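Local coordinates for HcgC (Methanococcus maripaludis S2, PDB 5O4J), which is an S-adenosylmethionine-dependent C-methyltransferase that probably methylates a pyridinol precursor of the FeGP cofactor of [Fe]-hydrogenase, at residues S23-K28 and S251-F256; P106-D111 and P128-V133; E134-N139 and D148-R153. All coordinates share one frame; numbering follows the deposited sequence.

Contact 2 is the most completely buried, in 11 of its 12 touching residues: P106-D111 and P128-V133 are neighbouring parallel strands in the seven-stranded mixed sheet, joined by backbone bonds and aliphatic side chains. Contact 1 reaches the same sheet at strand 253-259, outermost within this chain, where helix 18-37 packs partly buried and a lysine does most of the binding. That helix also covers Leu-108, Val-130 and Ile-132 of contact 2. Contact 3, also buried, lies in loops just past the strand end, where carboxylates and a lysine replace the hydrocarbon; it touches contact 2 through a salt bridge between Asp-111 and Arg-153. Contacts 1 and 3 each also touch the second subunit.

Contact 1: residues S23-K28 and S251-F256; sequences SDVVEK and SRVDSF
Lys-28 reaches from its helix across the start of strand 253-259, its chain running obliquely past the Val-253 side chain. With CG set beside the backbone N (chi1 -78°) and every later torsion extended, the lysine arrives nearly at full length. Its methylene CD passes CG1 of Val-253 at 3.9 Å, and NZ ends 2.9 Å from the carbonyl O of Val-253, a hydrogen bond in which the donor is tilted 20° from the carbonyl plane. A water accepts from Lys-28 NZ and donates to Ser-251 O, while the carbonyl of Ile-250 takes a further bond from the ammonium. The amine thus gathers up carbonyls just ahead of and at the start of the strand. Beside the lysine, Val-25 and Val-253 meet through their CG2 methyls at 4.2 Å, a light apolar touch. Farther along the strand, Ser-255 offers its CB rather than its hydroxyl to the helix, 3.7 Å from the carbonyl O of Lys-28; its OG is hydrogen-bonded to Thr-165 OG1 instead. The axes of helix residues 23-28 and strand residues 253-256 run at 27° to each other, 8.5 Å apart at closest. Strand 159-167 pairs antiparallel with this strand, and helix 177-193 packs against both valines: Leu-180 and Thr-177, the latter a residue of the S-adenosylhomocysteine site, touch Val-25, and Ile-184 touches Val-253.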
loop_
_atom_site.group_PDB
_atom_site.type_symbol
_atom_site.label_atom_id
_atom_site.label_comp_id
_atom_site.label_asym_id
_atom_site.label_seq_id
_atom_site.Cartn_x
_atom_site.Cartn_y
_atom_site.Cartn_z
ATOM N N SER A 23 20.421 4.575 15.325
ATOM C CA SER A 23 21.866 4.632 15.131
ATOM C C SER A 23 22.226 4.660 13.651
ATOM O O SER A 23 23.044 5.476 13.212
ATOM C CB SER A 23 22.524 3.434 15.821
ATOM O OG SER A 23 23.929 3.456 15.664
ATOM N N ASP A 24 21.632 3.758 12.865
ATOM C CA ASP A 24 21.964 3.699 11.443
ATOM C C ASP A 24 21.612 5.008 10.743
ATOM O O ASP A 24 22.406 5.525 9.950
ATOM C CB ASP A 24 21.250 2.523 10.778
ATOM C CG ASP A 24 21.748 1.173 11.279
ATOM O OD1 ASP A 24 22.846 1.125 11.877
ATOM O OD2 ASP A 24 21.042 0.161 11.077
ATOM N N VAL A 25 20.454 5.588 11.061
ATOM C CA VAL A 25 20.050 6.841 10.425
ATOM C C VAL A 25 20.973 7.981 10.841
ATOM O O VAL A 25 21.436 8.754 9.996
ATOM C CB VAL A 25 18.583 7.174 10.747
ATOM C CG1 VAL A 25 18.246 8.593 10.297
ATOM C CG2 VAL A 25 17.660 6.154 10.083
ATOM N N VAL A 26 21.242 8.120 12.142
ATOM C CA VAL A 26 22.068 9.242 12.573
ATOM C C VAL A 26 23.479 9.096 12.028
ATOM O O VAL A 26 24.127 10.093 11.697
ATOM C CB VAL A 26 22.060 9.404 14.112
ATOM C CG1 VAL A 26 20.624 9.528 14.641
ATOM C CG2 VAL A 26 22.778 8.272 14.802
ATOM N N GLU A 27 23.971 7.863 11.890
ATOM C CA GLU A 27 25.293 7.661 11.299
ATOM C C GLU A 27 25.320 8.112 9.843
ATOM O O GLU A 27 26.278 8.764 9.399
ATOM C CB GLU A 27 25.699 6.189 11.421
ATOM C CG GLU A 27 27.070 5.872 10.826
ATOM C CD GLU A 27 27.449 4.403 10.952
ATOM O OE1 GLU A 27 28.620 4.125 11.281
ATOM O OE2 GLU A 27 26.581 3.529 10.727
ATOM N N LYS A 28 24.267 7.803 9.083
ATOM C CA LYS A 28 24.217 8.274 7.700
ATOM C C LYS A 28 24.238 9.798 7.620
ATOM O O LYS A 28 24.927 10.371 6.765
ATOM C CB LYS A 28 22.984 7.724 6.988
ATOM C CG LYS A 28 23.143 6.281 6.564
ATOM C CD LYS A 28 21.838 5.665 6.121
ATOM C CE LYS A 28 22.112 4.271 5.536
ATOM N NZ LYS A 28 20.913 3.589 5.012
ATOM N N SER A 251 18.325 0.251 4.850
ATOM C CA SER A 251 19.280 0.596 3.798
ATOM C C SER A 251 18.717 1.594 2.791
ATOM O O SER A 251 19.493 2.228 2.064
ATOM C CB SER A 251 19.750 -0.663 3.056
ATOM O OG SER A 251 18.742 -1.159 2.193
ATOM N N ARG A 252 17.394 1.771 2.739
ATOM C CA ARG A 252 16.839 2.727 1.787
ATOM C C ARG A 252 17.124 4.166 2.191
ATOM O O ARG A 252 17.035 5.067 1.343
ATOM C CB ARG A 252 15.333 2.505 1.639
ATOM C CG ARG A 252 14.977 1.165 1.013
ATOM C CD ARG A 252 13.487 1.099 0.720
ATOM N NE ARG A 252 13.130 -0.068 -0.083
ATOM C CZ ARG A 252 13.356 -0.192 -1.385
ATOM N NH1 ARG A 252 12.980 -1.301 -2.013
ATOM N NH2 ARG A 252 13.963 0.778 -2.063
ATOM N N VAL A 253 17.476 4.412 3.454
ATOM C CA VAL A 253 17.761 5.777 3.885
ATOM C C VAL A 253 19.014 6.272 3.180
ATOM O O VAL A 253 20.047 5.588 3.146
ATOM C CB VAL A 253 17.906 5.859 5.411
ATOM C CG1 VAL A 253 18.270 7.278 5.848
ATOM C CG2 VAL A 253 16.612 5.425 6.078
ATOM N N ASP A 254 18.907 7.451 2.584
ATOM C CA ASP A 254 19.987 8.090 1.846
ATOM C C ASP A 254 20.091 9.525 2.341
ATOM O O ASP A 254 19.119 10.280 2.236
ATOM C CB ASP A 254 19.680 8.039 0.351
ATOM C CG ASP A 254 20.864 8.382 -0.509
ATOM O OD1 ASP A 254 22.001 8.398 0.011
ATOM O OD2 ASP A 254 20.641 8.630 -1.710
ATOM N N SER A 255 21.236 9.878 2.934
ATOM C CA SER A 255 21.486 11.212 3.469
ATOM C C SER A 255 22.647 11.860 2.731
ATOM O O SER A 255 23.656 11.207 2.445
ATOM C CB SER A 255 21.807 11.165 4.964
ATOM O OG SER A 255 21.790 12.470 5.506
ATOM N N PHE A 256 22.503 13.139 2.402
ATOM C CA PHE A 256 23.567 13.828 1.678
ATOM C C PHE A 256 23.419 15.324 1.885
ATOM O O PHE A 256 22.316 15.826 2.118
ATOM C CB PHE A 256 23.552 13.485 0.183
ATOM C CG PHE A 256 22.208 13.656 -0.471
ATOM C CD1 PHE A 256 21.274 12.622 -0.443
ATOM C CD2 PHE A 256 21.881 14.837 -1.117
ATOM C CE1 PHE A 256 20.033 12.775 -1.049
ATOM C CE2 PHE A 256 20.645 14.998 -1.716
ATOM C CZ PHE A 256 19.725 13.961 -1.689
HETATM O O HOH W 1 25.566 9.008 4.383
HETATM O O HOH W 2 22.362 1.908 2.811
#

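Contact 2: residues P106-D111 and P128-V133; sequences PDLVID and PKVLIV
Leu-108 to Asp-111 pair residue for residue with Val-130 to Val-133 as parallel strands, and backbone bonds do the main work. On strand 108-111, Val-109 bonds across through both its N and its O: its N donates to Val-130 O at 3.0 Å and its O accepts from Ile-132 N at 2.9 Å. Asp-111 N to Ile-132 O continues the pattern, and at the other end Asp-107 O takes Val-130 N plus a weak bond from Lys-129 N. CA-H...O contacts fill in between, the shortest from Ile-110 CA to Ile-132 O at 3.1 Å.

Apolar contacts divide between the two faces. On one, Leu-108 CD1 lies alongside Val-130 CG1 at 3.8 Å, and Ile-110 CG1 faces Ile-132 CB. On the other, Val-109 splits its branches: CG2, placed beside the backbone N, meets the Pro-128 ring at CG, whereas CG1 meets Leu-131 CD1 at 3.8 Å.

Charge enters at the ends. Asp-107 and Lys-129 run side by side into a long salt bridge, OD2 to NZ 3.9 Å, but the aspartate oxygens bond more firmly to the backbone N atoms of Lys-43 and Gln-44. Asp-111 is held by Thr-113 and Arg-153.

The pair belongs to a beta-alpha-beta unit with helix 120-123 between its strands. Strand 42-48 flanks 108-111, and helix 18-37 covers Leu-108, Val-130 and Ile-132 through Leu-37, Ile-33 and Phe-36.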
loop_
_atom_site.group_PDB
_atom_site.type_symbol
_atom_site.label_atom_id
_atom_site.label_comp_id
_atom_site.label_asym_id
_atom_site.label_seq_id
_atom_site.Cartn_x
_atom_site.Cartn_y
_atom_site.Cartn_z
ATOM N N PRO A 106 32.114 30.697 16.121
ATOM C CA PRO A 106 32.323 29.416 15.436
ATOM C C PRO A 106 32.711 29.602 13.978
ATOM O O PRO A 106 32.217 30.501 13.293
ATOM C CB PRO A 106 30.962 28.727 15.563
ATOM C CG PRO A 106 29.990 29.854 15.659
ATOM C CD PRO A 106 30.694 30.929 16.440
ATOM N N ASP A 107 33.612 28.741 13.506
ATOM C CA ASP A 107 33.891 28.663 12.081
ATOM C C ASP A 107 33.105 27.549 11.397
ATOM O O ASP A 107 33.145 27.448 10.167
ATOM C CB ASP A 107 35.405 28.518 11.824
ATOM C CG ASP A 107 36.072 27.464 12.692
ATOM O OD1 ASP A 107 35.411 26.861 13.558
ATOM O OD2 ASP A 107 37.294 27.277 12.522
ATOM N N LEU A 108 32.368 26.742 12.160
ATOM C CA LEU A 108 31.433 25.763 11.616
ATOM C C LEU A 108 30.127 25.874 12.388
ATOM O O LEU A 108 30.119 25.758 13.616
ATOM C CB LEU A 108 31.990 24.342 11.710
ATOM C CG LEU A 108 31.030 23.191 11.382
ATOM C CD1 LEU A 108 30.518 23.267 9.948
ATOM C CD2 LEU A 108 31.694 21.848 11.654
ATOM N N VAL A 109 29.030 26.098 11.677
ATOM C CA VAL A 109 27.702 26.156 12.276
ATOM C C VAL A 109 26.835 25.119 11.578
ATOM O O VAL A 109 26.816 25.046 10.346
ATOM C CB VAL A 109 27.082 27.564 12.167
ATOM C CG1 VAL A 109 25.653 27.586 12.706
ATOM C CG2 VAL A 109 27.937 28.589 12.912
ATOM N N ILE A 110 26.137 24.306 12.361
ATOM C CA ILE A 110 25.217 23.311 11.829
ATOM C C ILE A 110 23.892 23.511 12.543
ATOM O O ILE A 110 23.832 23.412 13.775
ATOM C CB ILE A 110 25.725 21.871 12.020
ATOM C CG1 ILE A 110 27.106 21.722 11.364
ATOM C CG2 ILE A 110 24.728 20.878 11.436
ATOM C CD1 ILE A 110 27.721 20.342 11.497
ATOM N N ASP A 111 22.838 23.778 11.777
ATOM C CA ASP A 111 21.488 23.901 12.320
ATOM C C ASP A 111 20.724 22.624 12.013
ATOM O O ASP A 111 20.396 22.353 10.855
ATOM C CB ASP A 111 20.742 25.094 11.738
ATOM C CG ASP A 111 19.255 25.030 12.041
ATOM O OD1 ASP A 111 18.894 24.583 13.153
ATOM O OD2 ASP A 111 18.445 25.382 11.159
ATOM N N PRO A 128 30.702 31.994 9.999
ATOM C CA PRO A 128 31.543 30.800 9.934
ATOM C C PRO A 128 32.144 30.610 8.547
ATOM O O PRO A 128 31.751 31.245 7.568
ATOM C CB PRO A 128 30.556 29.670 10.259
ATOM C CG PRO A 128 29.265 30.152 9.683
ATOM C CD PRO A 128 29.276 31.669 9.811
ATOM N N LYS A 129 33.130 29.720 8.491
ATOM C CA LYS A 129 33.627 29.244 7.209
ATOM C C LYS A 129 32.573 28.406 6.505
ATOM O O LYS A 129 32.375 28.534 5.293
ATOM C CB LYS A 129 34.896 28.425 7.434
ATOM C CG LYS A 129 36.069 29.248 7.923
ATOM C CD LYS A 129 37.248 28.361 8.263
ATOM C CE LYS A 129 38.408 29.173 8.814
ATOM N NZ LYS A 129 39.423 28.305 9.467
ATOM N N VAL A 130 31.868 27.568 7.259
ATOM C CA VAL A 130 30.908 26.617 6.714
ATOM C C VAL A 130 29.625 26.692 7.529
ATOM O O VAL A 130 29.666 26.730 8.764
ATOM C CB VAL A 130 31.473 25.185 6.719
ATOM C CG1 VAL A 130 30.423 24.169 6.278
ATOM C CG2 VAL A 130 32.700 25.119 5.816
ATOM N N LEU A 131 28.495 26.746 6.831
ATOM C CA LEU A 131 27.170 26.653 7.426
ATOM C C LEU A 131 26.450 25.473 6.794
ATOM O O LEU A 131 26.386 25.374 5.567
ATOM C CB LEU A 131 26.373 27.938 7.193
ATOM C CG LEU A 131 24.887 27.876 7.561
ATOM C CD1 LEU A 131 24.729 27.727 9.058
ATOM C CD2 LEU A 131 24.157 29.111 7.056
ATOM N N ILE A 132 25.915 24.579 7.627
ATOM C CA ILE A 132 25.054 23.488 7.180
ATOM C C ILE A 132 23.721 23.625 7.891
ATOM O O ILE A 132 23.690 23.746 9.118
ATOM C CB ILE A 132 25.664 22.109 7.481
ATOM C CG1 ILE A 132 27.003 21.957 6.762
ATOM C CG2 ILE A 132 24.697 20.997 7.082
ATOM C CD1 ILE A 132 27.791 20.752 7.195
ATOM N N VAL A 133 22.630 23.599 7.128
ATOM C CA VAL A 133 21.274 23.621 7.665
ATOM C C VAL A 133 20.590 22.328 7.249
ATOM O O VAL A 133 20.602 21.969 6.068
ATOM C CB VAL A 133 20.473 24.839 7.166
ATOM C CG1 VAL A 133 19.014 24.802 7.668
ATOM C CG2 VAL A 133 21.141 26.128 7.591
#

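Contact 3: residues E134-N139 and D148-R153; sequences EDPKGN and DNTDKR. With SAH (S-adenosyl-L-homocysteine), chain E; SO4 (sulfate ion), chain F.
Asp-135 and Thr-150 bring their CA atoms to 5.9 Å where the irregular loop after strand 130-134 passes the residues that follow helix 142-147. Lys-137, bent at chi3 and chi4, curls NZ back into a hydrogen-bonded salt bridge with Asp-148 OD2 at 2.8 Å, 61° out of that carboxylate plane. A second one, NZ to Asp-135 OD1 at 2.8 Å, completes a three-residue network. The backbone N of Lys-137 closes an Asx turn on the same OD1, coming from the opposite face of the carboxylate. Asp-148 OD1 accepts a hydrogen bond from Thr-150 OG1 at 2.7 Å, through its syn lone pair, and rests against Pro-136 CD at 3.4 Å. Replacing Lys-137 by a methionine would probably leave Asp-135 and Asp-148, 4.0 Å apart at their OD1 atoms, facing each other without the cation between them. Lys-164 pairs with the other oxygen of Asp-135. At the ligand end, Glu-134 OE1 takes a weak bond from the S-adenosylhomocysteine N while its OE2 pairs with Lys-29, and Pro-136 touches the second ligand, PJL. One ammonium thus bridges two close carboxylates, which is likely to offset their mutual repulsion and tie together loops beside the ligand site.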
loop_
_atom_site.group_PDB
_atom_site.type_symbol
_atom_site.label_atom_id
_atom_site.label_comp_id
_atom_site.label_asym_id
_atom_site.label_seq_id
_atom_site.Cartn_x
_atom_site.Cartn_y
_atom_site.Cartn_z
ATOM N N GLU A 134 20.013 21.614 8.214
ATOM C CA GLU A 134 19.274 20.414 7.875
ATOM C C GLU A 134 17.905 20.800 7.340
ATOM O O GLU A 134 17.176 21.569 7.973
ATOM C CB GLU A 134 19.132 19.479 9.077
ATOM C CG GLU A 134 18.436 18.178 8.691
ATOM C CD GLU A 134 18.464 17.131 9.777
ATOM O OE1 GLU A 134 18.736 17.482 10.942
ATOM O OE2 GLU A 134 18.211 15.956 9.445
ATOM N N ASP A 135 17.582 20.303 6.146
ATOM C CA ASP A 135 16.263 20.498 5.546
ATOM C C ASP A 135 15.308 19.459 6.130
ATOM O O ASP A 135 15.481 18.254 5.886
ATOM C CB ASP A 135 16.371 20.376 4.026
ATOM C CG ASP A 135 15.038 20.518 3.312
ATOM O OD1 ASP A 135 14.007 20.796 3.960
ATOM O OD2 ASP A 135 15.034 20.349 2.068
ATOM N N PRO A 136 14.302 19.876 6.914
ATOM C CA PRO A 136 13.375 18.898 7.505
ATOM C C PRO A 136 12.370 18.338 6.514
ATOM O O PRO A 136 11.725 17.325 6.812
ATOM C CB PRO A 136 12.665 19.707 8.596
ATOM C CG PRO A 136 12.622 21.077 8.041
ATOM C CD PRO A 136 13.933 21.255 7.288
ATOM N N LYS A 137 12.197 18.973 5.360
ATOM C CA LYS A 137 11.241 18.482 4.383
ATOM C C LYS A 137 11.674 17.125 3.859
ATOM O O LYS A 137 12.839 16.931 3.502
ATOM C CB LYS A 137 11.118 19.457 3.223
ATOM C CG LYS A 137 10.588 20.822 3.622
ATOM C CD LYS A 137 10.299 21.685 2.391
ATOM C CE LYS A 137 11.528 21.877 1.506
ATOM N NZ LYS A 137 12.656 22.531 2.218
ATOM N N GLY A 138 10.729 16.200 3.805
ATOM C CA GLY A 138 10.918 14.929 3.142
ATOM C C GLY A 138 10.314 14.996 1.756
ATOM O O GLY A 138 10.621 15.917 0.989
ATOM N N ASN A 139 9.427 14.061 1.436
ATOM C CA ASN A 139 8.697 14.096 0.179
ATOM C C ASN A 139 7.529 15.078 0.310
ATOM O O ASN A 139 7.385 15.763 1.326
ATOM C CB ASN A 139 8.285 12.676 -0.202
ATOM C CG ASN A 139 9.474 11.707 -0.198
ATOM O OD1 ASN A 139 9.435 10.660 0.446
ATOM N ND2 ASN A 139 10.551 12.072 -0.914
ATOM N N ASP A 148 8.100 25.446 6.445
ATOM C CA ASP A 148 9.546 25.350 6.336
ATOM C C ASP A 148 10.145 26.682 5.900
ATOM O O ASP A 148 9.579 27.385 5.058
ATOM C CB ASP A 148 9.913 24.273 5.323
ATOM C CG ASP A 148 11.393 24.221 5.042
ATOM O OD1 ASP A 148 12.158 23.801 5.932
ATOM O OD2 ASP A 148 11.787 24.616 3.931
ATOM N N ASN A 149 11.303 27.028 6.469
ATOM C CA ASN A 149 12.032 28.225 6.036
ATOM C C ASN A 149 13.527 27.946 5.956
ATOM O O ASN A 149 14.357 28.819 6.234
ATOM C CB ASN A 149 11.758 29.405 6.967
ATOM C CG ASN A 149 12.333 29.197 8.351
ATOM O OD1 ASN A 149 12.659 28.078 8.730
ATOM N ND2 ASN A 149 12.460 30.288 9.116
ATOM N N THR A 150 13.884 26.728 5.547
ATOM C CA THR A 150 15.283 26.328 5.440
ATOM C C THR A 150 16.106 27.323 4.632
ATOM O O THR A 150 17.221 27.683 5.023
ATOM C CB THR A 150 15.364 24.934 4.801
ATOM O OG1 THR A 150 14.820 23.965 5.699
ATOM C CG2 THR A 150 16.810 24.545 4.450
ATOM N N ASP A 151 15.591 27.738 3.475
ATOM C CA ASP A 151 16.358 28.612 2.594
ATOM C C ASP A 151 16.680 29.940 3.261
ATOM O O ASP A 151 17.747 30.517 3.013
ATOM C CB ASP A 151 15.587 28.850 1.297
ATOM C CG ASP A 151 15.445 27.590 0.462
ATOM O OD1 ASP A 151 16.468 27.083 -0.040
ATOM O OD2 ASP A 151 14.304 27.100 0.315
ATOM N N LYS A 152 15.777 30.441 4.102
ATOM C CA LYS A 152 16.018 31.704 4.787
ATOM C C LYS A 152 17.090 31.588 5.861
ATOM O O LYS A 152 17.635 32.610 6.291
ATOM C CB LYS A 152 14.717 32.232 5.392
ATOM C CG LYS A 152 13.734 32.729 4.347
ATOM C CD LYS A 152 12.495 33.347 4.959
ATOM C CE LYS A 152 11.604 33.948 3.880
ATOM N NZ LYS A 152 10.380 34.585 4.435
ATOM N N ARG A 153 17.393 30.373 6.320
ATOM C CA ARG A 153 18.443 30.169 7.304
ATOM C C ARG A 153 19.835 30.114 6.688
ATOM O O ARG A 153 20.825 30.142 7.427
ATOM C CB ARG A 153 18.168 28.871 8.075
ATOM C CG ARG A 153 16.848 28.909 8.825
ATOM C CD ARG A 153 16.647 27.666 9.674
ATOM N NE ARG A 153 15.237 27.445 9.989
ATOM C CZ ARG A 153 14.795 26.528 10.844
ATOM N NH1 ARG A 153 15.654 25.742 11.489
ATOM N NH2 ARG A 153 13.491 26.401 11.060
HETATM N N SAH E . 16.101 17.137 12.497
HETATM C CA SAH E . 16.350 16.447 13.798
HETATM C CB SAH E . 15.179 16.703 14.745
HETATM C CG SAH E . 15.248 18.100 15.358
HETATM S SD SAH E . 13.975 18.360 16.567
HETATM C C SAH E . 16.507 14.963 13.623
HETATM O O SAH E . 16.696 14.254 14.642
HETATM O OXT SAH E . 16.427 14.507 12.475
HETATM C "C5'" SAH E . 14.366 19.983 17.148
HETATM C "C4'" SAH E . 15.516 20.004 18.150
HETATM O "O4'" SAH E . 16.064 21.327 18.182
HETATM C "C3'" SAH E . 15.031 19.725 19.560
HETATM O "O3'" SAH E . 16.068 19.130 20.356
HETATM C "C2'" SAH E . 14.674 21.112 20.038
HETATM O "O2'" SAH E . 14.617 21.252 21.462
HETATM C "C1'" SAH E . 15.793 21.938 19.447
HETATM N N9 SAH E . 15.430 23.338 19.178
HETATM C C8 SAH E . 14.253 23.793 18.692
HETATM N N7 SAH E . 14.312 25.141 18.545
HETATM C C5 SAH E . 15.546 25.533 18.921
HETATM C C6 SAH E . 16.276 26.812 19.002
HETATM N N6 SAH E . 15.666 27.965 18.642
HETATM N N1 SAH E . 17.546 26.782 19.449
HETATM C C2 SAH E . 18.163 25.644 19.800
HETATM N N3 SAH E . 17.564 24.442 19.758
HETATM C C4 SAH E . 16.280 24.341 19.332
HETATM S S SO4 F . 11.306 15.448 -2.975
HETATM O O1 SO4 F . 12.467 15.564 -2.068
HETATM O O2 SO4 F . 10.411 16.615 -2.788
HETATM O O3 SO4 F . 10.577 14.206 -2.646
HETATM O O4 SO4 F . 11.776 15.395 -4.377
HETATM O O HOH W 3 14.737 23.927 0.899
#